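Local atomic coordinates of aromatic-amino-acid transaminase TyrB (Burkholderia cenocepacia K56-2Valvano, PDB entry 4WD2), a protein that probably catalyses the pyridoxal-phosphate-dependent transfer of amino groups between aromatic amino acids and 2-oxo acids. Residues G101-L106 / G265-C270; P216-A221 / V244-A249; A93-R98 / E238-G243. One frame throughout, in Å; residues are numbered along the deposited sequence.

The three contacts lie on the same side of the chain's centre, in the large, cofactor-binding domain. Interactions 1 and 2, centres about 10 Å apart, belong to the same sheet: strand 246-251 of interaction 2 lies beside strand 264-269 of interaction 1, with probable hydrogen bonds between V248 N and S267 O (2.6 Å) and between V269 N and T246 O (2.8 Å). Interaction 3 joins the helices that precede two of these strands; its centre is about 11 Å from that of interaction 1 and 13 Å from that of interaction 2. L239 there packs on V218 and P216. The cofactor-bearing lysine at position 254 follows strand 246-251, and D219 reaches toward the cofactor.

Interaction 1 of 3, residues G101-L106 / G265-C270; sequences GRIATL and GLSVVC
The peptide groups on either side of A104 and V268 pair by two bonds, A104 N to V268 O at 2.9 Å and V268 N to A104 O at 2.8 Å, the donors standing 15° and 18° out of the respective carbonyl planes. L106 and L266 repeat the exchange, and C270 N closes the end of the pairing on R102 O at 2.7 Å. One sheet face carries I103, T105, S267 and V269, covered by F91 and Q87 of helix 80-91. On the other, A104, L106 and V268 pack on helix 273-288, and L266 on A114 and V117 of helix 110-125. This is the antiparallel margin of the large-domain sheet of fold type I aminotransferases: strand 264-269 runs against both its neighbours, and 103-108 is one of the two outermost strands within this chain. In the non-hydrogen-bonded pair T105–S267, both hydroxyls swing beside their own backbone N (chi1 -62° for T105), which lets T105 OG1 donate to S267 OG at 2.7 Å; Q87 NE2 also bonds T105 OG1. L106 and L266 lie side by side, CD2 of L106 4.0 Å from CB of L266. R102 runs its CB and CD past C270 O, each at 3.4 Å.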
loop_
_atom_site.group_PDB
_atom_site.type_symbol
_atom_site.label_atom_id
_atom_site.label_comp_id
_atom_site.label_asym_id
_atom_site.label_seq_id
_atom_site.Cartn_x
_atom_site.Cartn_y
_atom_site.Cartn_z
ATOM N N GLY A 101 7.836 26.537 2.059
ATOM C CA GLY A 101 6.675 25.710 1.780
ATOM C C GLY A 101 6.563 25.203 0.350
ATOM O O GLY A 101 5.454 24.946 -0.137
ATOM N N ARG A 102 7.704 25.050 -0.315
ATOM C CA ARG A 102 7.739 24.619 -1.710
ATOM C C ARG A 102 7.786 23.107 -1.889
ATOM O O ARG A 102 7.890 22.624 -3.014
ATOM C CB ARG A 102 8.948 25.227 -2.420
ATOM C CG ARG A 102 8.861 26.717 -2.656
ATOM C CD ARG A 102 9.984 27.182 -3.575
ATOM N NE ARG A 102 11.288 27.214 -2.909
ATOM C CZ ARG A 102 11.845 28.319 -2.414
ATOM N NH1 ARG A 102 11.210 29.483 -2.510
ATOM N NH2 ARG A 102 13.037 28.264 -1.826
ATOM N N ILE A 103 7.722 22.359 -0.789
ATOM C CA ILE A 103 7.833 20.900 -0.854
ATOM C C ILE A 103 6.567 20.191 -0.389
ATOM O O ILE A 103 6.164 20.334 0.758
ATOM C CB ILE A 103 8.999 20.377 0.011
ATOM C CG1 ILE A 103 10.310 21.081 -0.330
ATOM C CG2 ILE A 103 9.165 18.872 -0.167
ATOM C CD1 ILE A 103 11.434 20.695 0.611
ATOM N N ALA A 104 5.943 19.426 -1.277
ATOM C CA ALA A 104 4.835 18.563 -0.882
ATOM C C ALA A 104 5.374 17.194 -0.479
ATOM O O ALA A 104 5.970 16.504 -1.300
ATOM C CB ALA A 104 3.812 18.427 -2.021
ATOM N N THR A 105 5.170 16.812 0.782
ATOM C CA THR A 105 5.623 15.512 1.286
ATOM C C THR A 105 4.478 14.658 1.846
ATOM O O THR A 105 3.633 15.149 2.604
ATOM C CB THR A 105 6.688 15.678 2.390
ATOM O OG1 THR A 105 7.836 16.339 1.851
ATOM C CG2 THR A 105 7.112 14.321 2.949
ATOM N N LEU A 106 4.449 13.385 1.460
ATOM C CA LEU A 106 3.509 12.432 2.043
ATOM C C LEU A 106 4.172 11.101 2.386
ATOM O O LEU A 106 5.213 10.733 1.829
ATOM C CB LEU A 106 2.324 12.183 1.102
ATOM C CG LEU A 106 2.589 11.389 -0.179
ATOM C CD1 LEU A 106 1.358 10.583 -0.568
ATOM C CD2 LEU A 106 2.995 12.321 -1.310
ATOM N N GLY A 265 8.892 7.803 1.921
ATOM C CA GLY A 265 8.288 9.093 1.654
ATOM C C GLY A 265 8.345 9.476 0.188
ATOM O O GLY A 265 9.190 8.989 -0.568
ATOM N N LEU A 266 7.427 10.343 -0.216
ATOM C CA LEU A 266 7.497 10.981 -1.520
ATOM C C LEU A 266 7.466 12.487 -1.316
ATOM O O LEU A 266 6.568 13.011 -0.660
ATOM C CB LEU A 266 6.345 10.540 -2.429
ATOM C CG LEU A 266 6.275 11.249 -3.787
ATOM C CD1 LEU A 266 7.533 11.006 -4.615
ATOM C CD2 LEU A 266 5.022 10.826 -4.566
ATOM N N SER A 267 8.454 13.180 -1.873
ATOM C CA SER A 267 8.478 14.632 -1.824
ATOM C C SER A 267 8.563 15.205 -3.224
ATOM O O SER A 267 9.318 14.711 -4.068
ATOM C CB SER A 267 9.654 15.137 -0.986
ATOM O OG SER A 267 9.507 14.777 0.372
ATOM N N VAL A 268 7.788 16.256 -3.466
ATOM C CA VAL A 268 7.870 16.978 -4.728
ATOM C C VAL A 268 8.192 18.447 -4.450
ATOM O O VAL A 268 7.507 19.101 -3.659
ATOM C CB VAL A 268 6.563 16.848 -5.536
ATOM C CG1 VAL A 268 6.702 17.524 -6.893
ATOM C CG2 VAL A 268 6.200 15.381 -5.711
ATOM N N VAL A 269 9.253 18.946 -5.084
ATOM C CA VAL A 269 9.688 20.329 -4.922
ATOM C C VAL A 269 9.089 21.186 -6.023
ATOM O O VAL A 269 9.324 20.931 -7.204
ATOM C CB VAL A 269 11.217 20.447 -4.968
ATOM C CG1 VAL A 269 11.654 21.885 -4.713
ATOM C CG2 VAL A 269 11.858 19.494 -3.971
ATOM N N CYS A 270 8.325 22.207 -5.641
ATOM C CA CYS A 270 7.537 22.980 -6.605
ATOM C C CYS A 270 7.957 24.448 -6.660
ATOM O O CYS A 270 8.733 24.907 -5.823
ATOM C CB CYS A 270 6.047 22.878 -6.266
ATOM S SG CYS A 270 5.458 21.181 -6.080
#

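Interaction 2 of 3, residues P216-A221 / V244-A249; sequences PFVDMA and VPTLVA
F217 turns its CG anti to the backbone N (chi1 -155°), which lays the phenyl ring with one face against L247 CB; L247 chi1 (-61°) places the rest of the leucine, whose CD2 comes to F217 CE1 at 4.1 Å. The pair sits in a beta-alpha-beta unit of the large domain, in which strands 215-220 and 246-251 run parallel as sheet neighbours and helices 229-232 and 234-241 span the connection between them. L247 CB lies 3.8 Å from the F217 ring centroid, 17° off the normal, a CH-pi contact. Farther along the ring, CE2 of F217 meets the A249 methyl at 3.9 Å, and L122 of helix 110-125 packs on both F217 and L247. The parallel backbone pairing weaves between the strands: P216 O receives L247 N, L247 O receives V218 N, V218 O receives A249 N, and A249 O receives M220 N, the last at 2.8 Å. On the face carrying V218 and V248, V218 CG2 comes to 4.0 Å from T246 CG2, and L239 of helix 234-241 packs on V218 and T246. At the C-terminal end of the pairing, D219 directs OD2 to H141 NE2 and close to N1 of the cofactor on the modified lysine at position 254, as in related aminotransferases, where an aspartate faces the pyridine nitrogen. Its OD1 takes a water at 2.8 Å that also reaches A249 O weakly. At the opposite end, the buried P245 O has no hydrogen-bonding partner in the model and lies 3.1 Å from CD of the P216 ring.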
loop_
_atom_site.group_PDB
_atom_site.type_symbol
_atom_site.label_atom_id
_atom_site.label_comp_id
_atom_site.label_asym_id
_atom_site.label_seq_id
_atom_site.Cartn_x
_atom_site.Cartn_y
_atom_site.Cartn_z
ATOM N N PRO A 216 13.410 15.577 -13.026
ATOM C CA PRO A 216 14.191 14.607 -12.256
ATOM C C PRO A 216 13.360 13.913 -11.186
ATOM O O PRO A 216 12.661 14.555 -10.387
ATOM C CB PRO A 216 15.296 15.465 -11.627
ATOM C CG PRO A 216 14.701 16.823 -11.521
ATOM C CD PRO A 216 13.811 16.965 -12.735
ATOM N N PHE A 217 13.429 12.589 -11.201
ATOM C CA PHE A 217 12.824 11.750 -10.181
ATOM C C PHE A 217 13.971 11.063 -9.442
ATOM O O PHE A 217 14.545 10.088 -9.930
ATOM C CB PHE A 217 11.862 10.729 -10.807
ATOM C CG PHE A 217 10.783 10.235 -9.871
ATOM C CD1 PHE A 217 9.561 9.833 -10.371
ATOM C CD2 PHE A 217 10.992 10.173 -8.504
ATOM C CE1 PHE A 217 8.571 9.381 -9.531
ATOM C CE2 PHE A 217 10.002 9.722 -7.658
ATOM C CZ PHE A 217 8.789 9.325 -8.173
ATOM N N VAL A 218 14.330 11.601 -8.284
ATOM C CA VAL A 218 15.446 11.059 -7.523
ATOM C C VAL A 218 14.972 9.947 -6.603
ATOM O O VAL A 218 13.998 10.114 -5.864
ATOM C CB VAL A 218 16.152 12.137 -6.697
ATOM C CG1 VAL A 218 17.347 11.536 -5.968
ATOM C CG2 VAL A 218 16.599 13.284 -7.597
ATOM N N ASP A 219 15.655 8.811 -6.692
ATOM C CA ASP A 219 15.376 7.622 -5.891
ATOM C C ASP A 219 16.481 7.509 -4.838
ATOM O O ASP A 219 17.624 7.178 -5.166
ATOM C CB ASP A 219 15.319 6.370 -6.794
ATOM C CG ASP A 219 14.810 5.125 -6.075
ATOM O OD1 ASP A 219 14.779 5.099 -4.827
ATOM O OD2 ASP A 219 14.449 4.153 -6.771
ATOM N N MET A 220 16.146 7.824 -3.585
ATOM C CA MET A 220 17.112 7.765 -2.498
ATOM C C MET A 220 16.720 6.671 -1.520
ATOM O O MET A 220 16.037 6.924 -0.533
ATOM C CB MET A 220 17.213 9.118 -1.779
ATOM C CG MET A 220 18.342 9.179 -0.750
ATOM S SD MET A 220 18.605 10.830 -0.105
ATOM C CE MET A 220 16.945 11.218 0.447
ATOM N N ALA A 221 17.154 5.449 -1.804
ATOM C CA ALA A 221 16.728 4.296 -1.032
ATOM C C ALA A 221 17.701 3.961 0.097
ATOM O O ALA A 221 17.372 3.173 0.992
ATOM C CB ALA A 221 16.540 3.092 -1.956
ATOM N N VAL A 244 14.781 23.545 -8.850
ATOM C CA VAL A 244 14.428 22.620 -9.924
ATOM C C VAL A 244 13.244 21.742 -9.515
ATOM O O VAL A 244 13.245 21.178 -8.419
ATOM C CB VAL A 244 15.642 21.737 -10.311
ATOM C CG1 VAL A 244 15.269 20.737 -11.400
ATOM C CG2 VAL A 244 16.806 22.616 -10.770
ATOM N N PRO A 245 12.217 21.645 -10.384
ATOM C CA PRO A 245 11.089 20.733 -10.153
ATOM C C PRO A 245 11.571 19.303 -9.974
ATOM O O PRO A 245 12.046 18.701 -10.934
ATOM C CB PRO A 245 10.249 20.864 -11.432
ATOM C CG PRO A 245 11.205 21.433 -12.463
ATOM C CD PRO A 245 12.079 22.365 -11.664
ATOM N N THR A 246 11.451 18.763 -8.769
ATOM C CA THR A 246 12.051 17.470 -8.471
ATOM C C THR A 246 11.109 16.582 -7.672
ATOM O O THR A 246 10.476 17.039 -6.720
ATOM C CB THR A 246 13.368 17.649 -7.675
ATOM O OG1 THR A 246 14.262 18.490 -8.417
ATOM C CG2 THR A 246 14.040 16.308 -7.393
ATOM N N LEU A 247 11.012 15.314 -8.047
ATOM C CA LEU A 247 10.324 14.357 -7.193
ATOM C C LEU A 247 11.395 13.551 -6.491
ATOM O O LEU A 247 12.422 13.224 -7.092
ATOM C CB LEU A 247 9.368 13.441 -7.982
ATOM C CG LEU A 247 8.201 14.092 -8.738
ATOM C CD1 LEU A 247 8.635 14.603 -10.102
ATOM C CD2 LEU A 247 7.034 13.138 -8.884
ATOM N N VAL A 248 11.167 13.266 -5.212
ATOM C CA VAL A 248 12.104 12.477 -4.427
ATOM C C VAL A 248 11.421 11.318 -3.717
ATOM O O VAL A 248 10.567 11.524 -2.855
ATOM C CB VAL A 248 12.817 13.316 -3.356
ATOM C CG1 VAL A 248 13.839 12.440 -2.617
ATOM C CG2 VAL A 248 13.479 14.535 -3.979
ATOM N N ALA A 249 11.806 10.099 -4.077
ATOM C CA ALA A 249 11.338 8.919 -3.363
ATOM C C ALA A 249 12.403 8.426 -2.386
ATOM O O ALA A 249 13.496 8.063 -2.797
ATOM C CB ALA A 249 10.959 7.818 -4.350
HETATM O O HOH W 1 13.560 4.852 -2.273
#

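Interaction 3 of 3, residues A93-R98 / E238-G243; sequences ADHPAR and ELARRG
The helix N-cap at H95 meets the last turn of helix 234-241, so that the start of the short helix 96-99 abuts A240 and R241. The imidazole does two jobs at once. With CG anti to the backbone N (chi1 -161°), the ring turns its ND1 edge to the helix start, where ND1 accepts A97 N at 3.0 Å almost exactly in the ring plane. Its far side carries NE2 to the backbone oxygen of R237, one turn back in helix 234-241, consistent with a neutral ring that has its proton on NE2. Both ring nitrogens are therefore committed, which fixes the rotation of the ring. Van der Waals contacts surround these bonds. CE1 of H95 approaches the A240 methyl at 3.4 Å, while the backbone N of R241 lies at the ring edge, near its plane. NE2 is 3.5 Å from R241 CG, and the arginine chain crosses the histidine obliquely, with ring and guanidinium planes 24° apart. R241 bends at chi3 to grip E238 side-on: NH2 at 2.8 Å and NE at 3.0 Å both go to OE1, a salt bridge within the helix. The A97 and A240 methyls face each other at 4.3 Å, with F91 of helix 80-91 packing against A240. Beyond the last turn, G243 takes positive phi (76°) and leaves helical geometry, G243 N bonding back to A240 O (3.1 Å) in a Schellman motif. The two helices joined here lead into strands 103-108 and 246-251 of the fold type I large domain.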
loop_
_atom_site.group_PDB
_atom_site.type_symbol
_atom_site.label_atom_id
_atom_site.label_comp_id
_atom_site.label_asym_id
_atom_site.label_seq_id
_atom_site.Cartn_x
_atom_site.Cartn_y
_atom_site.Cartn_z
ATOM N N ALA A 93 16.741 20.270 7.992
ATOM C CA ALA A 93 15.829 21.149 8.715
ATOM C C ALA A 93 15.853 22.583 8.203
ATOM O O ALA A 93 14.810 23.239 8.136
ATOM C CB ALA A 93 16.159 21.129 10.214
ATOM N N ASP A 94 17.038 23.071 7.846
ATOM C CA ASP A 94 17.200 24.476 7.478
ATOM C C ASP A 94 17.046 24.745 5.979
ATOM O O ASP A 94 17.388 25.835 5.502
ATOM C CB ASP A 94 18.570 24.983 7.947
ATOM C CG ASP A 94 19.735 24.343 7.189
ATOM O OD1 ASP A 94 19.530 23.323 6.497
ATOM O OD2 ASP A 94 20.868 24.868 7.291
ATOM N N HIS A 95 16.548 23.765 5.230
ATOM C CA HIS A 95 16.501 23.924 3.782
ATOM C C HIS A 95 15.530 25.038 3.405
ATOM O O HIS A 95 14.421 25.089 3.928
ATOM C CB HIS A 95 16.109 22.624 3.092
ATOM C CG HIS A 95 16.480 22.595 1.647
ATOM N ND1 HIS A 95 15.859 23.392 0.703
ATOM C CD2 HIS A 95 17.427 21.895 0.981
ATOM C CE1 HIS A 95 16.402 23.173 -0.478
ATOM N NE2 HIS A 95 17.355 22.264 -0.339
ATOM N N PRO A 96 15.958 25.953 2.519
ATOM C CA PRO A 96 15.106 27.091 2.147
ATOM C C PRO A 96 13.797 26.677 1.466
ATOM O O PRO A 96 12.788 27.349 1.634
ATOM C CB PRO A 96 15.993 27.897 1.185
ATOM C CG PRO A 96 17.043 26.929 0.718
ATOM C CD PRO A 96 17.289 26.042 1.901
ATOM N N ALA A 97 13.811 25.586 0.710
ATOM C CA ALA A 97 12.600 25.110 0.054
ATOM C C ALA A 97 11.603 24.600 1.086
ATOM O O ALA A 97 10.389 24.670 0.881
ATOM C CB ALA A 97 12.924 24.024 -0.954
ATOM N N ARG A 98 12.124 24.075 2.190
ATOM C CA ARG A 98 11.279 23.646 3.301
ATOM C C ARG A 98 10.675 24.852 4.007
ATOM O O ARG A 98 9.485 24.869 4.305
ATOM C CB ARG A 98 12.083 22.786 4.278
ATOM C CG ARG A 98 11.487 22.607 5.660
ATOM C CD ARG A 98 12.239 21.496 6.396
ATOM N NE ARG A 98 11.818 21.346 7.789
ATOM C CZ ARG A 98 10.725 20.703 8.191
ATOM N NH1 ARG A 98 9.898 20.151 7.309
ATOM N NH2 ARG A 98 10.446 20.625 9.486
ATOM N N GLU A 238 20.621 19.972 -3.361
ATOM C CA GLU A 238 21.133 20.928 -4.344
ATOM C C GLU A 238 20.112 21.210 -5.459
ATOM O O GLU A 238 19.970 22.353 -5.894
ATOM C CB GLU A 238 22.460 20.432 -4.936
ATOM C CG GLU A 238 23.140 21.412 -5.887
ATOM C CD GLU A 238 23.616 22.694 -5.204
ATOM O OE1 GLU A 238 23.536 22.795 -3.964
ATOM O OE2 GLU A 238 24.078 23.613 -5.914
ATOM N N LEU A 239 19.391 20.183 -5.908
ATOM C CA LEU A 239 18.289 20.390 -6.855
ATOM C C LEU A 239 17.251 21.358 -6.286
ATOM O O LEU A 239 16.812 22.297 -6.964
ATOM C CB LEU A 239 17.619 19.057 -7.211
ATOM C CG LEU A 239 18.227 18.208 -8.332
ATOM C CD1 LEU A 239 17.771 16.761 -8.229
ATOM C CD2 LEU A 239 17.864 18.773 -9.707
ATOM N N ALA A 240 16.879 21.136 -5.029
ATOM C CA ALA A 240 15.882 21.967 -4.366
ATOM C C ALA A 240 16.377 23.392 -4.075
ATOM O O ALA A 240 15.609 24.349 -4.194
ATOM C CB ALA A 240 15.417 21.294 -3.077
ATOM N N ARG A 241 17.645 23.547 -3.699
ATOM C CA ARG A 241 18.191 24.888 -3.487
ATOM C C ARG A 241 18.163 25.710 -4.778
ATOM O O ARG A 241 18.035 26.938 -4.750
ATOM C CB ARG A 241 19.626 24.820 -2.951
ATOM C CG ARG A 241 19.737 24.657 -1.429
ATOM C CD ARG A 241 21.184 24.813 -0.961
ATOM N NE ARG A 241 22.064 23.770 -1.493
ATOM C CZ ARG A 241 22.339 22.623 -0.868
ATOM N NH1 ARG A 241 21.798 22.358 0.315
ATOM N NH2 ARG A 241 23.155 21.735 -1.429
ATOM N N ARG A 242 18.281 25.026 -5.909
ATOM C CA ARG A 242 18.366 25.704 -7.193
ATOM C C ARG A 242 16.992 25.844 -7.843
ATOM O O ARG A 242 16.872 26.335 -8.965
ATOM C CB ARG A 242 19.337 24.959 -8.118
ATOM C CG ARG A 242 20.797 25.087 -7.672
ATOM C CD ARG A 242 21.755 24.356 -8.607
ATOM N NE ARG A 242 21.638 24.833 -9.984
ATOM C CZ ARG A 242 22.425 24.447 -10.985
ATOM N NH1 ARG A 242 23.395 23.568 -10.765
ATOM N NH2 ARG A 242 22.236 24.940 -12.206
ATOM N N GLY A 243 15.963 25.404 -7.128
ATOM C CA GLY A 243 14.586 25.589 -7.555
ATOM C C GLY A 243 14.105 24.670 -8.664
ATOM O O GLY A 243 13.128 24.971 -9.347
#